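PDB 4HNH: NAD-dependent epimerase/dehydratase from Veillonella parvula, which probably acts as an NADP-dependent oxidoreductase of the epimerase/dehydratase family, binding NADP in a Rossmann-type domain. Local coordinates for residues A[159-164]-A[181-186]; A[177-182]-A[213-218]. All coordinates share one frame; numbering follows the deposited sequence.

Contact 1: residues A[159-164]-A[181-186]. With NAP (NADP nicotinamide-adenine-dinucleotide phosphate), chain C.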
# COMPACT_ATOMS: atom_id res chain seq x y z
N ASN A 159 7.46 6.60 -11.99
CA ASN A 159 6.63 7.80 -11.85
C ASN A 159 6.32 8.42 -13.20
O ASN A 159 7.23 8.67 -14.00
CB ASN A 159 7.34 8.83 -10.97
CG ASN A 159 7.60 8.32 -9.58
OD1 ASN A 159 6.79 7.58 -9.01
ND2 ASN A 159 8.74 8.70 -9.01
N ASP A 160 5.04 8.64 -13.46
CA ASP A 160 4.59 9.39 -14.62
C ASP A 160 3.14 9.83 -14.44
O ASP A 160 2.23 9.02 -14.59
CB ASP A 160 4.71 8.54 -15.89
CG ASP A 160 4.41 9.34 -17.14
OD1 ASP A 160 4.77 8.88 -18.24
OD2 ASP A 160 3.82 10.44 -17.02
N PRO A 161 2.93 11.12 -14.14
CA PRO A 161 1.62 11.74 -13.94
C PRO A 161 0.68 11.57 -15.15
O PRO A 161 -0.54 11.66 -14.99
CB PRO A 161 1.96 13.23 -13.78
CG PRO A 161 3.37 13.25 -13.32
CD PRO A 161 4.03 12.08 -13.99
N GLU A 162 1.26 11.34 -16.32
CA GLU A 162 0.47 11.20 -17.55
C GLU A 162 -0.02 9.77 -17.79
O GLU A 162 -0.77 9.51 -18.73
CB GLU A 162 1.29 11.67 -18.75
CG GLU A 162 1.74 13.12 -18.67
CD GLU A 162 0.57 14.08 -18.55
OE1 GLU A 162 0.37 14.65 -17.45
OE2 GLU A 162 -0.14 14.27 -19.56
N LYS A 163 0.42 8.84 -16.95
CA LYS A 163 0.05 7.43 -17.10
C LYS A 163 -0.64 6.90 -15.85
O LYS A 163 0.00 6.29 -15.00
CB LYS A 163 1.29 6.59 -17.40
CG LYS A 163 1.86 6.81 -18.79
CD LYS A 163 2.89 5.75 -19.13
CE LYS A 163 3.34 5.86 -20.57
NZ LYS A 163 4.13 4.66 -20.98
N THR A 164 -1.95 7.12 -15.76
CA THR A 164 -2.68 6.77 -14.56
C THR A 164 -3.64 5.60 -14.77
O THR A 164 -4.42 5.27 -13.88
CB THR A 164 -3.47 7.98 -14.02
OG1 THR A 164 -4.52 8.32 -14.94
CG2 THR A 164 -2.55 9.18 -13.83
N SER A 181 2.64 2.79 -12.97
CA SER A 181 3.12 4.05 -12.39
C SER A 181 2.60 4.17 -10.96
O SER A 181 1.56 3.63 -10.61
CB SER A 181 2.68 5.26 -13.22
OG SER A 181 1.29 5.48 -13.06
N ARG A 182 3.33 4.90 -10.12
CA ARG A 182 2.84 5.12 -8.76
C ARG A 182 1.53 5.91 -8.77
O ARG A 182 0.67 5.71 -7.91
CB ARG A 182 3.91 5.82 -7.91
CG ARG A 182 5.08 4.89 -7.61
CD ARG A 182 6.05 5.55 -6.66
NE ARG A 182 7.15 4.66 -6.36
CZ ARG A 182 8.25 4.56 -7.11
NH1 ARG A 182 8.36 5.29 -8.22
NH2 ARG A 182 9.22 3.72 -6.77
N GLU A 183 1.36 6.78 -9.77
CA GLU A 183 0.15 7.57 -9.88
C GLU A 183 -1.05 6.68 -10.20
O GLU A 183 -2.15 6.92 -9.70
CB GLU A 183 0.32 8.65 -10.95
CG GLU A 183 1.33 9.77 -10.58
CD GLU A 183 2.80 9.41 -10.84
OE1 GLU A 183 3.12 8.30 -11.32
OE2 GLU A 183 3.66 10.28 -10.57
N ALA A 184 -0.83 5.65 -11.02
CA ALA A 184 -1.91 4.71 -11.33
C ALA A 184 -2.27 3.89 -10.10
O ALA A 184 -3.45 3.59 -9.87
CB ALA A 184 -1.53 3.80 -12.51
N VAL A 185 -1.27 3.53 -9.30
CA VAL A 185 -1.55 2.77 -8.07
C VAL A 185 -2.34 3.65 -7.10
O VAL A 185 -3.27 3.17 -6.44
CB VAL A 185 -0.25 2.29 -7.39
CG1 VAL A 185 -0.55 1.62 -6.07
CG2 VAL A 185 0.49 1.31 -8.30
N VAL A 186 -1.97 4.92 -7.01
CA VAL A 186 -2.76 5.83 -6.19
C VAL A 186 -4.22 5.88 -6.65
O VAL A 186 -5.12 5.85 -5.83
CB VAL A 186 -2.13 7.23 -6.13
CG1 VAL A 186 -3.11 8.24 -5.54
CG2 VAL A 186 -0.84 7.17 -5.32
PA NAP C . 8.74 3.49 -0.47
O1A NAP C . 9.06 4.80 -1.10
O2A NAP C . 10.06 2.91 -0.05
O5B NAP C . 7.83 3.69 0.79
C5B NAP C . 7.85 2.76 1.84
C4B NAP C . 7.79 3.49 3.13
O4B NAP C . 7.57 2.57 4.20
C3B NAP C . 9.08 4.22 3.40
O3B NAP C . 8.86 5.58 3.45
C2B NAP C . 9.53 3.66 4.71
O2B NAP C . 10.02 4.63 5.61
C1B NAP C . 8.26 3.08 5.27
N9A NAP C . 8.61 2.07 6.23
C8A NAP C . 9.01 0.75 5.97
N7A NAP C . 9.29 0.15 7.13
C5A NAP C . 9.08 1.07 8.19
C6A NAP C . 9.21 1.01 9.61
N6A NAP C . 9.63 -0.17 10.24
N1A NAP C . 8.94 2.11 10.33
C2A NAP C . 8.53 3.23 9.75
N3A NAP C . 8.39 3.34 8.41
C4A NAP C . 8.65 2.30 7.62
O3 NAP C . 8.04 2.48 -1.47
PN NAP C . 6.89 2.81 -2.52
O1N NAP C . 7.41 3.26 -3.85
O2N NAP C . 5.95 3.90 -2.12
O5D NAP C . 6.14 1.42 -2.73
C5D NAP C . 5.36 0.89 -1.68
C4D NAP C . 5.86 -0.50 -1.25
O4D NAP C . 5.78 -1.44 -2.28
C3D NAP C . 7.27 -0.56 -0.72
O3D NAP C . 7.32 -1.48 0.28
C2D NAP C . 8.04 -1.00 -1.92
O2D NAP C . 9.24 -1.59 -1.57
C1D NAP C . 7.07 -1.98 -2.48
N1N NAP C . 7.20 -2.25 -3.93
C2N NAP C . 8.19 -1.64 -4.68
C3N NAP C . 8.30 -1.89 -6.05
C7N NAP C . 9.35 -1.24 -6.84
O7N NAP C . 9.33 -1.32 -8.05
N7N NAP C . 10.39 -0.49 -6.19
C4N NAP C . 7.35 -2.77 -6.66
C5N NAP C . 6.32 -3.38 -5.82
C6N NAP C . 6.28 -3.10 -4.50
P2B NAP C . 11.48 5.26 5.56
O1X NAP C . 12.64 4.28 5.49
O2X NAP C . 11.62 6.13 4.33
O3X NAP C . 11.72 6.12 6.80
O HOH W 1 0.52 3.06 -15.17
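The hydroxyl of Ser181 makes an unusually short hydrogen bond to the turn opposite, OG donating to Lys163 O at 2.5 Å. The same oxygen accepts from Ala184 N at 2.9 Å, which makes Ser181 the N-cap of helix 182-193 and leaves OG gripped from two directions. A torsion of 72° sets OG between the backbone N and the carbonyl carbon, a position from which it can serve both the turn and the first helical turn. A water links Lys163 O to Ser181 N as well.

The segment 160-163 forms a type I turn, tightened by an Asx turn in which Asp160 OD2 accepts from Glu162 N. Glu183 reaches this turn with its chain bent at the second torsion: OE1 accepts a hydrogen bond from Asp160 N at 2.9 Å, met from above the carboxylate plane, CG lies against Pro161, and OE2 forms a salt bridge with Lys20 of helix 16-28. The contact thus joins the loop after strand 148-158 to the start of a helix in the Rossmann-type fold.

Arg182, extended from CG to NE, reaches from the helix start to the cofactor. Its guanidinium has two acceptors at its edge: NH1 donates to Asn159 OD1 at 2.9 Å, and NE to O1N of the NADP diphosphate at 2.9 Å with an angle of 164°. OD1 is met from above its carbonyl plane, the amide and guanidinium lying 54° apart, while Asn159 ND2 is held by Gln16. A leucine here would probably leave the diphosphate oxygen without this cationic donor and the Asn159 carbonyl without its partner. Farther along, Ala184 CB rests against Thr164 O at 3.5 Å.

Contact 2: residues A[177-182]-A[213-218]. With NAP (NADP nicotinamide-adenine-dinucleotide phosphate), chain C.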
# COMPACT_ATOMS: atom_id res chain seq x y z
N ASP A 177 1.63 -7.81 -16.66
CA ASP A 177 2.09 -6.41 -16.69
C ASP A 177 3.42 -6.23 -15.96
O ASP A 177 3.53 -6.55 -14.78
CB ASP A 177 1.04 -5.46 -16.10
CG ASP A 177 -0.28 -5.50 -16.85
OD1 ASP A 177 -0.31 -5.88 -18.05
OD2 ASP A 177 -1.30 -5.10 -16.25
N ALA A 178 4.42 -5.73 -16.67
CA ALA A 178 5.78 -5.63 -16.14
C ALA A 178 6.01 -4.37 -15.33
O ALA A 178 7.06 -4.21 -14.72
CB ALA A 178 6.79 -5.68 -17.29
N GLN A 179 5.04 -3.47 -15.33
CA GLN A 179 5.23 -2.19 -14.66
C GLN A 179 3.90 -1.49 -14.42
O GLN A 179 2.88 -1.85 -15.02
CB GLN A 179 6.15 -1.30 -15.49
CG GLN A 179 5.50 -0.84 -16.80
CD GLN A 179 6.41 0.03 -17.62
OE1 GLN A 179 7.61 -0.21 -17.67
NE2 GLN A 179 5.86 1.06 -18.25
N VAL A 180 3.92 -0.50 -13.53
CA VAL A 180 2.77 0.36 -13.28
C VAL A 180 3.26 1.66 -12.65
O VAL A 180 4.23 1.63 -11.89
CB VAL A 180 1.73 -0.35 -12.37
CG1 VAL A 180 2.31 -0.58 -10.97
CG2 VAL A 180 0.42 0.44 -12.33
N SER A 181 2.64 2.79 -12.97
CA SER A 181 3.12 4.05 -12.39
C SER A 181 2.60 4.17 -10.96
O SER A 181 1.56 3.63 -10.61
CB SER A 181 2.68 5.26 -13.22
OG SER A 181 1.29 5.48 -13.06
N ARG A 182 3.33 4.90 -10.12
CA ARG A 182 2.84 5.12 -8.76
C ARG A 182 1.53 5.91 -8.77
O ARG A 182 0.67 5.71 -7.91
CB ARG A 182 3.91 5.82 -7.91
CG ARG A 182 5.08 4.89 -7.61
CD ARG A 182 6.05 5.55 -6.66
NE ARG A 182 7.15 4.66 -6.36
CZ ARG A 182 8.25 4.56 -7.11
NH1 ARG A 182 8.36 5.29 -8.22
NH2 ARG A 182 9.22 3.72 -6.77
N THR A 213 1.51 -3.60 -20.81
CA THR A 213 2.93 -3.67 -20.49
C THR A 213 3.41 -5.12 -20.40
O THR A 213 4.14 -5.52 -19.49
CB THR A 213 3.29 -2.91 -19.19
OG1 THR A 213 2.53 -3.43 -18.10
CG2 THR A 213 2.99 -1.41 -19.34
N HIS A 214 3.00 -5.92 -21.39
CA HIS A 214 3.40 -7.32 -21.44
C HIS A 214 4.83 -7.44 -21.95
O HIS A 214 5.06 -7.80 -23.12
CB HIS A 214 2.43 -8.11 -22.31
CG HIS A 214 1.03 -8.11 -21.77
ND1 HIS A 214 0.03 -8.88 -22.31
CD2 HIS A 214 0.48 -7.43 -20.74
CE1 HIS A 214 -1.09 -8.68 -21.63
NE2 HIS A 214 -0.84 -7.79 -20.68
N TYR A 215 5.77 -7.13 -21.07
CA TYR A 215 7.18 -7.05 -21.43
C TYR A 215 7.97 -8.11 -20.69
O TYR A 215 7.51 -8.64 -19.67
CB TYR A 215 7.77 -5.69 -21.04
CG TYR A 215 7.02 -4.46 -21.47
CD1 TYR A 215 6.33 -4.42 -22.67
CD2 TYR A 215 7.02 -3.31 -20.67
CE1 TYR A 215 5.65 -3.28 -23.05
CE2 TYR A 215 6.36 -2.17 -21.05
CZ TYR A 215 5.67 -2.16 -22.24
OH TYR A 215 4.99 -1.02 -22.62
N ASP A 216 9.19 -8.37 -21.17
CA ASP A 216 10.10 -9.32 -20.53
C ASP A 216 10.81 -8.71 -19.32
O ASP A 216 11.43 -9.43 -18.54
CB ASP A 216 11.17 -9.77 -21.52
CG ASP A 216 10.68 -10.86 -22.46
OD1 ASP A 216 9.48 -11.19 -22.41
OD2 ASP A 216 11.51 -11.37 -23.24
N LYS A 217 10.72 -7.39 -19.21
CA LYS A 217 11.26 -6.65 -18.08
C LYS A 217 10.56 -5.31 -17.99
O LYS A 217 10.07 -4.79 -19.00
CB LYS A 217 12.78 -6.44 -18.21
CG LYS A 217 13.21 -5.59 -19.40
CD LYS A 217 14.68 -5.25 -19.32
CE LYS A 217 15.09 -4.29 -20.41
NZ LYS A 217 16.49 -3.83 -20.25
N PRO A 218 10.47 -4.73 -16.79
CA PRO A 218 9.98 -3.35 -16.76
C PRO A 218 10.84 -2.40 -17.58
O PRO A 218 12.07 -2.57 -17.65
CB PRO A 218 10.09 -2.97 -15.27
CG PRO A 218 11.18 -3.84 -14.75
CD PRO A 218 11.01 -5.16 -15.48
PA NAP C . 8.74 3.49 -0.47
O1A NAP C . 9.06 4.80 -1.10
O2A NAP C . 10.06 2.91 -0.05
O5B NAP C . 7.83 3.69 0.79
C5B NAP C . 7.85 2.76 1.84
C4B NAP C . 7.79 3.49 3.13
O4B NAP C . 7.57 2.57 4.20
C3B NAP C . 9.08 4.22 3.40
O3B NAP C . 8.86 5.58 3.45
C2B NAP C . 9.53 3.66 4.71
O2B NAP C . 10.02 4.63 5.61
C1B NAP C . 8.26 3.08 5.27
N9A NAP C . 8.61 2.07 6.23
C8A NAP C . 9.01 0.75 5.97
N7A NAP C . 9.29 0.15 7.13
C5A NAP C . 9.08 1.07 8.19
C6A NAP C . 9.21 1.01 9.61
N6A NAP C . 9.63 -0.17 10.24
N1A NAP C . 8.94 2.11 10.33
C2A NAP C . 8.53 3.23 9.75
N3A NAP C . 8.39 3.34 8.41
C4A NAP C . 8.65 2.30 7.62
O3 NAP C . 8.04 2.48 -1.47
PN NAP C . 6.89 2.81 -2.52
O1N NAP C . 7.41 3.26 -3.85
O2N NAP C . 5.95 3.90 -2.12
O5D NAP C . 6.14 1.42 -2.73
C5D NAP C . 5.36 0.89 -1.68
C4D NAP C . 5.86 -0.50 -1.25
O4D NAP C . 5.78 -1.44 -2.28
C3D NAP C . 7.27 -0.56 -0.72
O3D NAP C . 7.32 -1.48 0.28
C2D NAP C . 8.04 -1.00 -1.92
O2D NAP C . 9.24 -1.59 -1.57
C1D NAP C . 7.07 -1.98 -2.48
N1N NAP C . 7.20 -2.25 -3.93
C2N NAP C . 8.19 -1.64 -4.68
C3N NAP C . 8.30 -1.89 -6.05
C7N NAP C . 9.35 -1.24 -6.84
O7N NAP C . 9.33 -1.32 -8.05
N7N NAP C . 10.39 -0.49 -6.19
C4N NAP C . 7.35 -2.77 -6.66
C5N NAP C . 6.32 -3.38 -5.82
C6N NAP C . 6.28 -3.10 -4.50
P2B NAP C . 11.48 5.26 5.56
O1X NAP C . 12.64 4.28 5.49
O2X NAP C . 11.62 6.13 4.33
O3X NAP C . 11.72 6.12 6.80
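Ala178 N donates to Thr213 O at 2.8 Å, and this backbone bond ties the two segments together; a second, weak bond runs from the same N-H to Thr213 OG1 at 3.3 Å. The methyl of Ala178 fits among the chain atoms of the opposite loop, its CB 3.9 Å from Tyr215 CB and also close to the carbonyl oxygens of Thr213 and Lys217. Pro218 CB packs against the backbone O of Ala178 at 3.3 Å.

Gln179 crosses Thr213 at about a right angle, with CG 3.6 Å from the methyl CG2. Beyond CG its chain is extended (chi2 -179°), which carries the amide to the edge of the Tyr215 ring, the two planes nearly perpendicular at 87°. One face of that ring lies against Thr213 CA, offset toward the rim. Near the start of both segments, Asp177 OD1 comes to the edge of the His214 ring, in its plane, 3.2 Å from CD2.

The second shell fixes these groups. Gln179 OE1 accepts from the backbone N of Ser219 and of Phe220, and NE2 donates to His221 O and Glu210 OE1, so that the buried amide is used at both ends and gathers the C-terminal tail. Thr213 OG1 is bonded to Glu210 O, while Pro218 and Lys217 lean on Trp122 of helix 117-125. His214 is the centre of an inverse gamma turn that bends the loop beside Asp177.

The arrangement joins the approach to the short strand 180-181 with the loop after strand 204-209, two strands that each pair in parallel with strand 148-158 of the Rossmann-type sheet.

Overall arrangement
Contacts 1 and 2 lie on the same side of the chain's centre, their centres about 12 Å apart. Their residue ranges overlap at Ser181 and Arg182, where strand 180-181 passes into helix 182-193, but only contact 1 uses these side chains across its segments. Along the chain the loop 159-164 comes first, then the continuous run 177-186, and last the loop 213-218. The two contacts touch through Val185 CG2 and Val180 CG1, 3.7 Å apart. Strand 148-158 is their common neighbour: it leads into the loop of contact 1 and pairs with strand 180-181. Contact 1 therefore fastens the helical end of the shared run and contact 2 its other end; NADP-binding Arg182 belongs to the former.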